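Local coordinates for protein ParA (Salmonella enterica subsp. enterica serovar Newport str. SL317, PDB 3EZF) that probably binds and hydrolyses ATP to drive plasmid partition and, in its ADP-bound state, probably regulates transcription as a DNA-binding repressor, at residues S110-N118 with G266-P276; A312-M320 with Y337-P347. One frame throughout, in Å; residues are numbered along the deposited sequence.

Contact 1: residues S110-N118 with G266-P276; sequences SPYVIFVVN and GLAASDLLLTP
Phe115 joins Leu272 and Leu274 by backbone bonds in a parallel beta ladder of the P-loop NTPase sheet. Phe115 N gives to Leu272 O at 2.9 Å, Leu274 N to Phe115 O, and Val117 N to Leu274 O at 2.8 Å with a nearly straight N-H...O angle of 177°. At the start of the ladder Val113 O accepts from both Asp271 N and Leu272 N.

Apolar contacts clothe both faces. Beta-branched Ile114 lies beside Leu272, CG1 to CD1 3.6 Å, while its CG2 meets Leu274 CB. On the other face the Phe115 ring stands out from the strand, its CG anti to N (chi1 -178°), and Leu267 CD2 sits over the centre of its face in a CH-pi contact, 4.0 Å from the centroid. Gly266 suits its place because its bare backbone lets Phe115 CD1 come to 3.5 Å from Gly266 C. Ser270 OG, near the plane of that ring, is spent on Gly266 O.

Polar and aromatic groups meet at Tyr112, whose ring lies 14° from the Asp271 carboxylate plane, with OD1 3.5 Å above its centre. Arg309 forms a salt bridge with Asp271 OD2, giving the buried carboxylate a partner of opposite charge.

Contact 2: residues A312-M320 with Y337-P347; sequences ASIGFMSKM and YASNILDSSLP
Gly315 takes both backbone bonds of a single bridge, its N giving to Asn340 O at 3.1 Å and its O accepting from Leu342 N. The P-loop NTPase sheet ends here: after strand 312-317 and helix 324-337 the chain returns along the edge strand as a loop, making two single bridges, not a regular new strand. Farther on, the register has slipped by two residues, and Leu346 N reaches Met317 O in a weak bond.

Glycine suits position 315 because, lacking a side chain, it lets its CA lie directly against the face of the Tyr337 ring, 4.0 Å from the centroid and offset toward the rim. Tyr337 OH is held by Thr277 on the neighbouring strand. Near the start of the strand the side chain of Asn340 faces Ser313, whose OG is hydrogen-bonded to Asp6 of the second subunit, so this edge also borders the dimer.

Leu342 packs against two side chains of the strand. Its CG meets Ile314 CG2 at 3.7 Å, and its CD1 lies alongside the Phe316 ring. Phe316 CG sits between its backbone N and carbonyl carbon (chi1 64°), which swings the ring toward Leu342 and Leu346, with Phe316 CE1 4.0 Å from Leu346 CB. The branched apolar ends of Leu342 and Leu346 lie between the strand side chains and helix 378-400, Leu342 against Arg394 and Leu346 against Phe387, whose ring also meets Phe316 edge to face. Beyond the ring, Met317 CB touches Ser345 CB at 3.8 Å.

Contacts 1 and 2 lie on either side of strand 272-277 in one parallel sheet, their centres about 15 Å apart. That strand takes the bonds of strand 112-116 along one side and pairs with strand 312-317 along the other, with Thr275 N to Ile314 O at 2.7 Å and Leu273 O to Ile314 N at 2.9 Å as probable hydrogen bonds. Contact 1 is central and buried, on the strand that in this family leads into the P-loop, of which residues 120-127 are not modelled. Contact 2 joins the edge strand to the loop folded along it, near the second subunit. A sulfate, probably from the crystallisation liquor, sits about 4 Å from the side chain of Tyr112.

Contact 1: residues S110-N118 with G266-P276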
ATOM      1  N   SER A 110      -3.746   8.496 -32.315  1.00 72.48           N
ATOM      2  CA  SER A 110      -3.648   8.854 -30.905  1.00 67.74           C
ATOM      3  C   SER A 110      -4.380   8.013 -29.841  1.00 67.00           C
ATOM      4  O   SER A 110      -5.453   7.459 -30.033  1.00 64.19           O
ATOM      5  CB  SER A 110      -3.989  10.322 -30.753  1.00 70.27           C
ATOM      6  OG  SER A 110      -2.830  11.089 -30.479  1.00 70.18           O
ATOM      7  N   PRO A 111      -3.647   7.972 -28.681  1.00 66.03           N
ATOM      8  CA  PRO A 111      -3.881   7.225 -27.400  1.00 63.37           C
ATOM      9  C   PRO A 111      -3.349   5.792 -27.276  1.00 59.95           C
ATOM     10  O   PRO A 111      -4.075   4.842 -27.526  1.00 64.67           O
ATOM     11  CB  PRO A 111      -5.384   7.330 -27.259  1.00 64.03           C
ATOM     12  CG  PRO A 111      -5.361   8.802 -27.302  1.00 64.52           C
ATOM     13  CD  PRO A 111      -3.892   8.982 -27.611  1.00 67.95           C
ATOM     14  N   TYR A 112      -2.117   5.638 -26.923  1.00 47.25           N
ATOM     15  CA  TYR A 112      -1.572   4.335 -26.662  1.00 44.50           C
ATOM     16  C   TYR A 112      -1.760   4.192 -25.139  1.00 46.41           C
ATOM     17  O   TYR A 112      -1.062   4.836 -24.367  1.00 40.13           O
ATOM     18  CB  TYR A 112      -0.094   4.173 -27.103  1.00 39.29           C
ATOM     19  CG  TYR A 112       0.251   2.726 -27.170  1.00 35.58           C
ATOM     20  CD1 TYR A 112       1.100   2.122 -26.236  1.00 36.68           C
ATOM     21  CD2 TYR A 112      -0.327   1.915 -28.167  1.00 34.15           C
ATOM     22  CE1 TYR A 112       1.344   0.734 -26.285  1.00 34.62           C
ATOM     23  CE2 TYR A 112      -0.104   0.533 -28.197  1.00 35.97           C
ATOM     24  CZ  TYR A 112       0.731  -0.047 -27.254  1.00 37.16           C
ATOM     25  OH  TYR A 112       0.937  -1.403 -27.280  1.00 38.55           O
ATOM     26  N   VAL A 113      -2.703   3.355 -24.701  1.00 43.48           N
ATOM     27  CA  VAL A 113      -2.980   3.202 -23.276  1.00 41.34           C
ATOM     28  C   VAL A 113      -2.206   2.064 -22.608  1.00 43.78           C
ATOM     29  O   VAL A 113      -2.343   0.890 -22.977  1.00 41.17           O
ATOM     30  CB  VAL A 113      -4.487   3.014 -23.038  1.00 39.23           C
ATOM     31  CG1 VAL A 113      -4.783   2.942 -21.554  1.00 42.81           C
ATOM     32  CG2 VAL A 113      -5.224   4.156 -23.647  1.00 42.62           C
ATOM     33  N   ILE A 114      -1.417   2.429 -21.598  1.00 42.41           N
ATOM     34  CA  ILE A 114      -0.579   1.488 -20.866  1.00 38.26           C
ATOM     35  C   ILE A 114      -1.073   1.181 -19.453  1.00 39.16           C
ATOM     36  O   ILE A 114      -1.037   2.034 -18.577  1.00 46.51           O
ATOM     37  CB  ILE A 114       0.841   2.048 -20.793  1.00 39.92           C
ATOM     38  CG1 ILE A 114       1.412   2.153 -22.210  1.00 41.33           C
ATOM     39  CG2 ILE A 114       1.694   1.186 -19.896  1.00 37.42           C
ATOM     40  CD1 ILE A 114       2.093   3.472 -22.512  1.00 33.93           C
ATOM     41  N   PHE A 115      -1.530  -0.042 -19.233  1.00 39.38           N
ATOM     42  CA  PHE A 115      -2.017  -0.437 -17.921  1.00 40.85           C
ATOM     43  C   PHE A 115      -0.830  -0.902 -17.100  1.00 43.90           C
ATOM     44  O   PHE A 115      -0.274  -1.963 -17.376  1.00 47.74           O
ATOM     45  CB  PHE A 115      -3.021  -1.583 -18.048  1.00 40.58           C
ATOM     46  CG  PHE A 115      -3.595  -2.017 -16.738  1.00 46.25           C
ATOM     47  CD1 PHE A 115      -4.808  -1.504 -16.286  1.00 47.95           C
ATOM     48  CD2 PHE A 115      -2.886  -2.887 -15.917  1.00 47.06           C
ATOM     49  CE1 PHE A 115      -5.304  -1.849 -15.025  1.00 48.41           C
ATOM     50  CE2 PHE A 115      -3.364  -3.239 -14.660  1.00 48.33           C
ATOM     51  CZ  PHE A 115      -4.575  -2.720 -14.210  1.00 49.33           C
ATOM     52  N   VAL A 116      -0.437  -0.120 -16.094  1.00 47.15           N
ATOM     53  CA  VAL A 116       0.707  -0.473 -15.246  1.00 49.08           C
ATOM     54  C   VAL A 116       0.308  -1.383 -14.090  1.00 49.58           C
ATOM     55  O   VAL A 116      -0.509  -0.994 -13.260  1.00 48.13           O
ATOM     56  CB  VAL A 116       1.369   0.782 -14.659  1.00 51.36           C
ATOM     57  CG1 VAL A 116       2.708   0.427 -14.034  1.00 53.00           C
ATOM     58  CG2 VAL A 116       1.553   1.815 -15.742  1.00 52.57           C
ATOM     59  N   VAL A 117       0.899  -2.581 -14.046  1.00 53.76           N
ATOM     60  CA  VAL A 117       0.626  -3.589 -13.015  1.00 56.70           C
ATOM     61  C   VAL A 117       1.394  -3.350 -11.724  1.00 59.11           C
ATOM     62  O   VAL A 117       2.451  -3.928 -11.509  1.00 60.75           O
ATOM     63  CB  VAL A 117       0.971  -4.999 -13.529  1.00 54.93           C
ATOM     64  CG1 VAL A 117       0.877  -6.021 -12.403  1.00 52.61           C
ATOM     65  CG2 VAL A 117       0.028  -5.371 -14.650  1.00 55.80           C
ATOM     66  N   ASN A 118       0.846  -2.512 -10.854  1.00 62.93           N
ATOM     67  CA  ASN A 118       1.503  -2.205  -9.602  1.00 67.42           C
ATOM     68  C   ASN A 118       0.915  -3.010  -8.463  1.00 70.73           C
ATOM     69  O   ASN A 118      -0.221  -2.767  -8.042  1.00 67.47           O
ATOM     70  CB  ASN A 118       1.375  -0.724  -9.281  1.00 72.25           C
ATOM     71  CG  ASN A 118       2.518  -0.226  -8.424  1.00 78.41           C
ATOM     72  OD1 ASN A 118       3.678  -0.229  -8.859  1.00 73.79           O
ATOM     73  ND2 ASN A 118       2.205   0.193  -7.190  1.00 81.84           N
ATOM     74  N   GLY A 266      -9.690  -0.473 -16.132  1.00 39.21           N
ATOM     75  CA  GLY A 266      -8.345  -0.282 -16.643  1.00 40.96           C
ATOM     76  C   GLY A 266      -7.993  -1.285 -17.739  1.00 40.00           C
ATOM     77  O   GLY A 266      -7.663  -0.903 -18.855  1.00 39.40           O
ATOM     78  N   LEU A 267      -8.053  -2.572 -17.419  1.00 40.02           N
ATOM     79  CA  LEU A 267      -7.744  -3.604 -18.393  1.00 41.76           C
ATOM     80  C   LEU A 267      -8.591  -3.473 -19.639  1.00 43.39           C
ATOM     81  O   LEU A 267      -8.130  -3.775 -20.740  1.00 43.05           O
ATOM     82  CB  LEU A 267      -8.003  -4.990 -17.810  1.00 43.07           C
ATOM     83  CG  LEU A 267      -7.040  -5.559 -16.783  1.00 38.92           C
ATOM     84  CD1 LEU A 267      -7.441  -6.973 -16.498  1.00 39.42           C
ATOM     85  CD2 LEU A 267      -5.621  -5.520 -17.317  1.00 39.19           C
ATOM     86  N   ALA A 268      -9.834  -3.036 -19.458  1.00 45.69           N
ATOM     87  CA  ALA A 268     -10.786  -2.905 -20.567  1.00 46.51           C
ATOM     88  C   ALA A 268     -10.551  -1.756 -21.553  1.00 42.59           C
ATOM     89  O   ALA A 268     -11.233  -1.678 -22.567  1.00 46.39           O
ATOM     90  CB  ALA A 268     -12.219  -2.818 -20.001  1.00 40.80           C
ATOM     91  N   ALA A 269      -9.595  -0.880 -21.272  1.00 41.96           N
ATOM     92  CA  ALA A 269      -9.353   0.265 -22.137  1.00 43.13           C
ATOM     93  C   ALA A 269      -7.920   0.378 -22.587  1.00 45.14           C
ATOM     94  O   ALA A 269      -7.592   1.241 -23.406  1.00 48.11           O
ATOM     95  CB  ALA A 269      -9.744   1.539 -21.411  1.00 44.86           C
ATOM     96  N   SER A 270      -7.071  -0.495 -22.053  1.00 44.36           N
ATOM     97  CA  SER A 270      -5.650  -0.487 -22.360  1.00 45.40           C
ATOM     98  C   SER A 270      -5.250  -1.474 -23.443  1.00 47.02           C
ATOM     99  O   SER A 270      -5.852  -2.539 -23.595  1.00 46.78           O
ATOM    100  CB  SER A 270      -4.860  -0.768 -21.084  1.00 44.71           C
ATOM    101  OG  SER A 270      -5.382  -0.003 -20.012  1.00 50.28           O
ATOM    102  N   ASP A 271      -4.216  -1.118 -24.196  1.00 48.39           N
ATOM    103  CA  ASP A 271      -3.753  -1.991 -25.259  1.00 52.67           C
ATOM    104  C   ASP A 271      -2.408  -2.620 -24.946  1.00 48.11           C
ATOM    105  O   ASP A 271      -1.935  -3.485 -25.680  1.00 47.90           O
ATOM    106  CB  ASP A 271      -3.695  -1.234 -26.601  1.00 59.33           C
ATOM    107  CG  ASP A 271      -3.449   0.249 -26.426  1.00 61.14           C
ATOM    108  OD1 ASP A 271      -2.557   0.605 -25.630  1.00 68.64           O
ATOM    109  OD2 ASP A 271      -4.145   1.053 -27.086  1.00 55.06           O
ATOM    110  N   LEU A 272      -1.809  -2.205 -23.837  1.00 48.12           N
ATOM    111  CA  LEU A 272      -0.508  -2.730 -23.428  1.00 49.02           C
ATOM    112  C   LEU A 272      -0.463  -2.953 -21.907  1.00 47.88           C
ATOM    113  O   LEU A 272      -0.746  -2.053 -21.124  1.00 49.23           O
ATOM    114  CB  LEU A 272       0.603  -1.746 -23.862  1.00 47.64           C
ATOM    115  CG  LEU A 272       2.108  -2.079 -23.816  1.00 46.14           C
ATOM    116  CD1 LEU A 272       2.818  -1.134 -22.863  1.00 46.34           C
ATOM    117  CD2 LEU A 272       2.332  -3.512 -23.394  1.00 47.06           C
ATOM    118  N   LEU A 273      -0.110  -4.163 -21.497  1.00 47.62           N
ATOM    119  CA  LEU A 273      -0.005  -4.480 -20.083  1.00 50.81           C
ATOM    120  C   LEU A 273       1.453  -4.328 -19.695  1.00 54.32           C
ATOM    121  O   LEU A 273       2.308  -5.038 -20.211  1.00 56.32           O
ATOM    122  CB  LEU A 273      -0.419  -5.919 -19.823  1.00 52.90           C
ATOM    123  CG  LEU A 273      -0.736  -6.219 -18.360  1.00 52.63           C
ATOM    124  CD1 LEU A 273      -2.105  -5.626 -18.017  1.00 53.43           C
ATOM    125  CD2 LEU A 273      -0.760  -7.712 -18.135  1.00 54.33           C
ATOM    126  N   LEU A 274       1.750  -3.405 -18.794  1.00 55.65           N
ATOM    127  CA  LEU A 274       3.130  -3.227 -18.389  1.00 56.01           C
ATOM    128  C   LEU A 274       3.297  -3.773 -16.975  1.00 56.30           C
ATOM    129  O   LEU A 274       2.858  -3.166 -16.005  1.00 54.57           O
ATOM    130  CB  LEU A 274       3.521  -1.750 -18.478  1.00 52.90           C
ATOM    131  CG  LEU A 274       5.002  -1.403 -18.311  1.00 50.61           C
ATOM    132  CD1 LEU A 274       5.228   0.047 -18.663  1.00 53.64           C
ATOM    133  CD2 LEU A 274       5.432  -1.654 -16.878  1.00 54.98           C
ATOM    134  N   THR A 275       3.929  -4.942 -16.882  1.00 58.95           N
ATOM    135  CA  THR A 275       4.157  -5.611 -15.609  1.00 60.91           C
ATOM    136  C   THR A 275       5.574  -5.495 -15.071  1.00 66.96           C
ATOM    137  O   THR A 275       6.496  -6.141 -15.558  1.00 68.57           O
ATOM    138  CB  THR A 275       3.867  -7.116 -15.687  1.00 58.09           C
ATOM    139  OG1 THR A 275       2.503  -7.332 -16.054  1.00 60.39           O
ATOM    140  CG2 THR A 275       4.135  -7.774 -14.335  1.00 54.54           C
ATOM    141  N   PRO A 276       5.770  -4.650 -14.066  1.00 70.96           N
ATOM    142  CA  PRO A 276       7.119  -4.539 -13.518  1.00 75.60           C
ATOM    143  C   PRO A 276       7.203  -5.632 -12.439  1.00 77.27           C
ATOM    144  O   PRO A 276       6.335  -5.712 -11.566  1.00 76.94           O
ATOM    145  CB  PRO A 276       7.131  -3.125 -12.946  1.00 73.70           C
ATOM    146  CG  PRO A 276       5.726  -2.957 -12.481  1.00 74.39           C
ATOM    147  CD  PRO A 276       4.914  -3.543 -13.605  1.00 73.59           C
TER

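Contact 2: residues A312-M320 with Y337-P347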
ATOM      1  N   ALA A 312      -0.656  -6.229 -26.167  1.00 43.33           N
ATOM      2  CA  ALA A 312       0.785  -6.309 -26.038  1.00 43.34           C
ATOM      3  C   ALA A 312       1.102  -6.432 -24.554  1.00 45.95           C
ATOM      4  O   ALA A 312       0.236  -6.203 -23.713  1.00 43.11           O
ATOM      5  CB  ALA A 312       1.423  -5.062 -26.607  1.00 40.43           C
ATOM      6  N   SER A 313       2.332  -6.803 -24.227  1.00 47.24           N
ATOM      7  CA  SER A 313       2.702  -6.914 -22.827  1.00 51.37           C
ATOM      8  C   SER A 313       4.207  -6.790 -22.649  1.00 52.42           C
ATOM      9  O   SER A 313       4.984  -7.225 -23.488  1.00 54.70           O
ATOM     10  CB  SER A 313       2.216  -8.243 -22.249  1.00 47.80           C
ATOM     11  OG  SER A 313       3.007  -9.304 -22.735  1.00 58.72           O
ATOM     12  N   ILE A 314       4.607  -6.179 -21.543  1.00 53.95           N
ATOM     13  CA  ILE A 314       6.009  -5.997 -21.230  1.00 54.69           C
ATOM     14  C   ILE A 314       6.196  -6.357 -19.766  1.00 58.30           C
ATOM     15  O   ILE A 314       5.365  -6.011 -18.930  1.00 59.23           O
ATOM     16  CB  ILE A 314       6.446  -4.528 -21.435  1.00 56.13           C
ATOM     17  CG1 ILE A 314       6.171  -4.082 -22.874  1.00 54.27           C
ATOM     18  CG2 ILE A 314       7.922  -4.372 -21.098  1.00 60.17           C
ATOM     19  CD1 ILE A 314       6.910  -4.859 -23.932  1.00 51.50           C
ATOM     20  N   GLY A 315       7.278  -7.068 -19.467  1.00 63.25           N
ATOM     21  CA  GLY A 315       7.579  -7.453 -18.101  1.00 68.80           C
ATOM     22  C   GLY A 315       9.042  -7.154 -17.827  1.00 73.60           C
ATOM     23  O   GLY A 315       9.845  -7.152 -18.759  1.00 75.44           O
ATOM     24  N   PHE A 316       9.396  -6.892 -16.568  1.00 78.79           N
ATOM     25  CA  PHE A 316      10.788  -6.594 -16.206  1.00 82.25           C
ATOM     26  C   PHE A 316      11.043  -6.549 -14.693  1.00 81.98           C
ATOM     27  O   PHE A 316      10.135  -6.302 -13.904  1.00 77.66           O
ATOM     28  CB  PHE A 316      11.239  -5.267 -16.856  1.00 85.10           C
ATOM     29  CG  PHE A 316      10.489  -4.047 -16.369  1.00 88.37           C
ATOM     30  CD1 PHE A 316      10.740  -3.509 -15.113  1.00 89.36           C
ATOM     31  CD2 PHE A 316       9.531  -3.436 -17.175  1.00 91.56           C
ATOM     32  CE1 PHE A 316      10.050  -2.383 -14.663  1.00 89.88           C
ATOM     33  CE2 PHE A 316       8.836  -2.307 -16.731  1.00 91.71           C
ATOM     34  CZ  PHE A 316       9.097  -1.781 -15.473  1.00 89.49           C
ATOM     35  N   MET A 317      12.289  -6.790 -14.296  1.00 84.19           N
ATOM     36  CA  MET A 317      12.656  -6.764 -12.889  1.00 86.56           C
ATOM     37  C   MET A 317      12.864  -5.330 -12.428  1.00 90.21           C
ATOM     38  O   MET A 317      13.195  -4.459 -13.234  1.00 90.02           O
ATOM     39  CB  MET A 317      13.933  -7.567 -12.669  1.00 88.55           C
ATOM     40  CG  MET A 317      13.815  -9.004 -13.132  1.00 91.81           C
ATOM     41  SD  MET A 317      12.243  -9.756 -12.625  1.00 94.42           S
ATOM     42  CE  MET A 317      12.574 -10.088 -10.869  1.00 90.98           C
ATOM     43  N   SER A 318      12.679  -5.087 -11.132  1.00 94.08           N
ATOM     44  CA  SER A 318      12.837  -3.744 -10.573  1.00 98.86           C
ATOM     45  C   SER A 318      13.972  -3.635  -9.537  1.00100.41           C
ATOM     46  O   SER A 318      13.878  -4.148  -8.424  1.00101.67           O
ATOM     47  CB  SER A 318      11.508  -3.285  -9.951  1.00 99.40           C
ATOM     48  OG  SER A 318      11.371  -1.871  -9.986  1.00 99.23           O
ATOM     49  N   LYS A 319      15.037  -2.945  -9.927  1.00101.33           N
ATOM     50  CA  LYS A 319      16.216  -2.733  -9.092  1.00103.00           C
ATOM     51  C   LYS A 319      16.932  -4.036  -8.786  1.00103.30           C
ATOM     52  O   LYS A 319      17.794  -4.081  -7.910  1.00103.65           O
ATOM     53  CB  LYS A 319      15.853  -2.023  -7.780  1.00101.24           C
ATOM     54  CG  LYS A 319      16.713  -0.782  -7.478  1.00 97.73           C
ATOM     55  CD  LYS A 319      18.211  -1.070  -7.528  1.00 93.26           C
ATOM     56  CE  LYS A 319      19.027   0.218  -7.495  1.00 92.52           C
ATOM     57  NZ  LYS A 319      18.712   1.069  -6.316  1.00 90.88           N
ATOM     58  N   MET A 320      16.569  -5.094  -9.504  1.00104.71           N
ATOM     59  CA  MET A 320      17.204  -6.394  -9.324  1.00106.97           C
ATOM     60  C   MET A 320      18.681  -6.158  -9.021  1.00107.52           C
ATOM     61  O   MET A 320      19.386  -5.512  -9.798  1.00106.07           O
ATOM     62  CB  MET A 320      17.076  -7.223 -10.603  1.00107.24           C
ATOM     63  CG  MET A 320      17.945  -8.469 -10.627  1.00108.15           C
ATOM     64  SD  MET A 320      18.285  -8.995 -12.308  1.00108.75           S
ATOM     65  CE  MET A 320      19.967  -9.686 -12.166  1.00107.52           C
ATOM     66  N   TYR A 337       7.258 -14.462 -18.747  1.00 90.14           N
ATOM     67  CA  TYR A 337       7.172 -13.413 -19.748  1.00 89.81           C
ATOM     68  C   TYR A 337       7.729 -13.833 -21.106  1.00 89.56           C
ATOM     69  O   TYR A 337       7.483 -13.173 -22.113  1.00 89.93           O
ATOM     70  CB  TYR A 337       7.912 -12.173 -19.253  1.00 87.57           C
ATOM     71  CG  TYR A 337       7.409 -11.665 -17.930  1.00 83.32           C
ATOM     72  CD1 TYR A 337       8.157 -11.818 -16.769  1.00 81.39           C
ATOM     73  CD2 TYR A 337       6.177 -11.040 -17.840  1.00 86.38           C
ATOM     74  CE1 TYR A 337       7.684 -11.353 -15.551  1.00 84.65           C
ATOM     75  CE2 TYR A 337       5.695 -10.573 -16.632  1.00 88.03           C
ATOM     76  CZ  TYR A 337       6.447 -10.732 -15.491  1.00 86.17           C
ATOM     77  OH  TYR A 337       5.943 -10.262 -14.303  1.00 87.88           O
ATOM     78  N   ALA A 338       8.477 -14.932 -21.124  1.00 89.67           N
ATOM     79  CA  ALA A 338       9.089 -15.441 -22.350  1.00 89.32           C
ATOM     80  C   ALA A 338       9.694 -14.307 -23.185  1.00 88.55           C
ATOM     81  O   ALA A 338      10.565 -13.571 -22.710  1.00 88.36           O
ATOM     82  CB  ALA A 338       8.064 -16.218 -23.169  1.00 89.64           C
ATOM     83  N   SER A 339       9.238 -14.167 -24.426  1.00 87.16           N
ATOM     84  CA  SER A 339       9.746 -13.116 -25.301  1.00 84.19           C
ATOM     85  C   SER A 339       9.280 -11.761 -24.790  1.00 83.48           C
ATOM     86  O   SER A 339       9.963 -10.751 -24.973  1.00 81.55           O
ATOM     87  CB  SER A 339       9.240 -13.321 -26.731  1.00 84.50           C
ATOM     88  OG  SER A 339       7.826 -13.214 -26.794  1.00 83.91           O
ATOM     89  N   ASN A 340       8.120 -11.753 -24.133  1.00 83.45           N
ATOM     90  CA  ASN A 340       7.528 -10.526 -23.598  1.00 83.92           C
ATOM     91  C   ASN A 340       8.284  -9.816 -22.470  1.00 83.35           C
ATOM     92  O   ASN A 340       7.890  -8.725 -22.064  1.00 84.18           O
ATOM     93  CB  ASN A 340       6.082 -10.787 -23.157  1.00 80.94           C
ATOM     94  CG  ASN A 340       5.115 -10.849 -24.330  1.00 83.27           C
ATOM     95  OD1 ASN A 340       5.032  -9.908 -25.135  1.00 81.08           O
ATOM     96  ND2 ASN A 340       4.371 -11.952 -24.431  1.00 80.18           N
ATOM     97  N   ILE A 341       9.356 -10.423 -21.969  1.00 84.67           N
ATOM     98  CA  ILE A 341      10.167  -9.821 -20.901  1.00 85.79           C
ATOM     99  C   ILE A 341      11.090  -8.757 -21.500  1.00 86.29           C
ATOM    100  O   ILE A 341      11.470  -8.856 -22.668  1.00 88.55           O
ATOM    101  CB  ILE A 341      11.067 -10.882 -20.206  1.00 85.48           C
ATOM    102  CG1 ILE A 341      11.941 -10.232 -19.122  1.00 82.49           C
ATOM    103  CG2 ILE A 341      11.975 -11.545 -21.237  1.00 86.47           C
ATOM    104  CD1 ILE A 341      11.311 -10.157 -17.747  1.00 77.18           C
ATOM    105  N   LEU A 342      11.448  -7.748 -20.707  1.00 84.82           N
ATOM    106  CA  LEU A 342      12.349  -6.701 -21.179  1.00 84.99           C
ATOM    107  C   LEU A 342      13.764  -7.266 -21.316  1.00 88.64           C
ATOM    108  O   LEU A 342      14.017  -8.420 -20.963  1.00 89.67           O
ATOM    109  CB  LEU A 342      12.367  -5.508 -20.212  1.00 80.15           C
ATOM    110  CG  LEU A 342      11.557  -4.260 -20.593  1.00 77.91           C
ATOM    111  CD1 LEU A 342      11.856  -3.138 -19.619  1.00 73.78           C
ATOM    112  CD2 LEU A 342      11.912  -3.814 -22.000  1.00 73.80           C
ATOM    113  N   ASP A 343      14.679  -6.450 -21.835  1.00 91.06           N
ATOM    114  CA  ASP A 343      16.069  -6.856 -22.022  1.00 89.73           C
ATOM    115  C   ASP A 343      16.911  -6.030 -21.078  1.00 91.05           C
ATOM    116  O   ASP A 343      18.137  -6.132 -21.054  1.00 92.10           O
ATOM    117  CB  ASP A 343      16.509  -6.588 -23.451  1.00 93.67           C
ATOM    118  CG  ASP A 343      15.531  -7.119 -24.457  1.00 97.14           C
ATOM    119  OD1 ASP A 343      15.367  -8.358 -24.525  1.00 97.37           O
ATOM    120  OD2 ASP A 343      14.921  -6.289 -25.166  1.00 99.25           O
ATOM    121  N   SER A 344      16.230  -5.183 -20.318  1.00 90.39           N
ATOM    122  CA  SER A 344      16.873  -4.339 -19.333  1.00 90.52           C
ATOM    123  C   SER A 344      15.904  -4.268 -18.163  1.00 90.79           C
ATOM    124  O   SER A 344      14.685  -4.314 -18.348  1.00 89.16           O
ATOM    125  CB  SER A 344      17.140  -2.946 -19.902  1.00 87.96           C
ATOM    126  OG  SER A 344      18.498  -2.585 -19.699  1.00 84.38           O
ATOM    127  N   SER A 345      16.452  -4.188 -16.959  1.00 92.58           N
ATOM    128  CA  SER A 345      15.635  -4.112 -15.763  1.00 93.47           C
ATOM    129  C   SER A 345      15.828  -2.740 -15.145  1.00 92.63           C
ATOM    130  O   SER A 345      16.931  -2.194 -15.153  1.00 92.21           O
ATOM    131  CB  SER A 345      16.050  -5.201 -14.772  1.00 93.22           C
ATOM    132  OG  SER A 345      17.396  -5.025 -14.375  1.00 91.56           O
ATOM    133  N   LEU A 346      14.742  -2.182 -14.624  1.00 91.65           N
ATOM    134  CA  LEU A 346      14.776  -0.871 -13.996  1.00 90.56           C
ATOM    135  C   LEU A 346      15.506  -0.943 -12.668  1.00 88.46           C
ATOM    136  O   LEU A 346      15.173  -1.762 -11.828  1.00 84.27           O
ATOM    137  CB  LEU A 346      13.350  -0.369 -13.765  1.00 92.61           C
ATOM    138  CG  LEU A 346      13.128   0.794 -12.795  1.00 92.12           C
ATOM    139  CD1 LEU A 346      13.893   2.025 -13.264  1.00 90.94           C
ATOM    140  CD2 LEU A 346      11.636   1.080 -12.694  1.00 92.24           C
ATOM    141  N   PRO A 347      16.515  -0.081 -12.466  1.00 90.85           N
ATOM    142  CA  PRO A 347      17.264  -0.086 -11.205  1.00 91.18           C
ATOM    143  C   PRO A 347      16.472   0.624 -10.104  1.00 91.01           C
ATOM    144  O   PRO A 347      15.401   1.184 -10.352  1.00 90.03           O
ATOM    145  CB  PRO A 347      18.536   0.666 -11.566  1.00 89.66           C
ATOM    146  CG  PRO A 347      18.009   1.720 -12.489  1.00 91.14           C
ATOM    147  CD  PRO A 347      17.058   0.936 -13.388  1.00 91.19           C
TER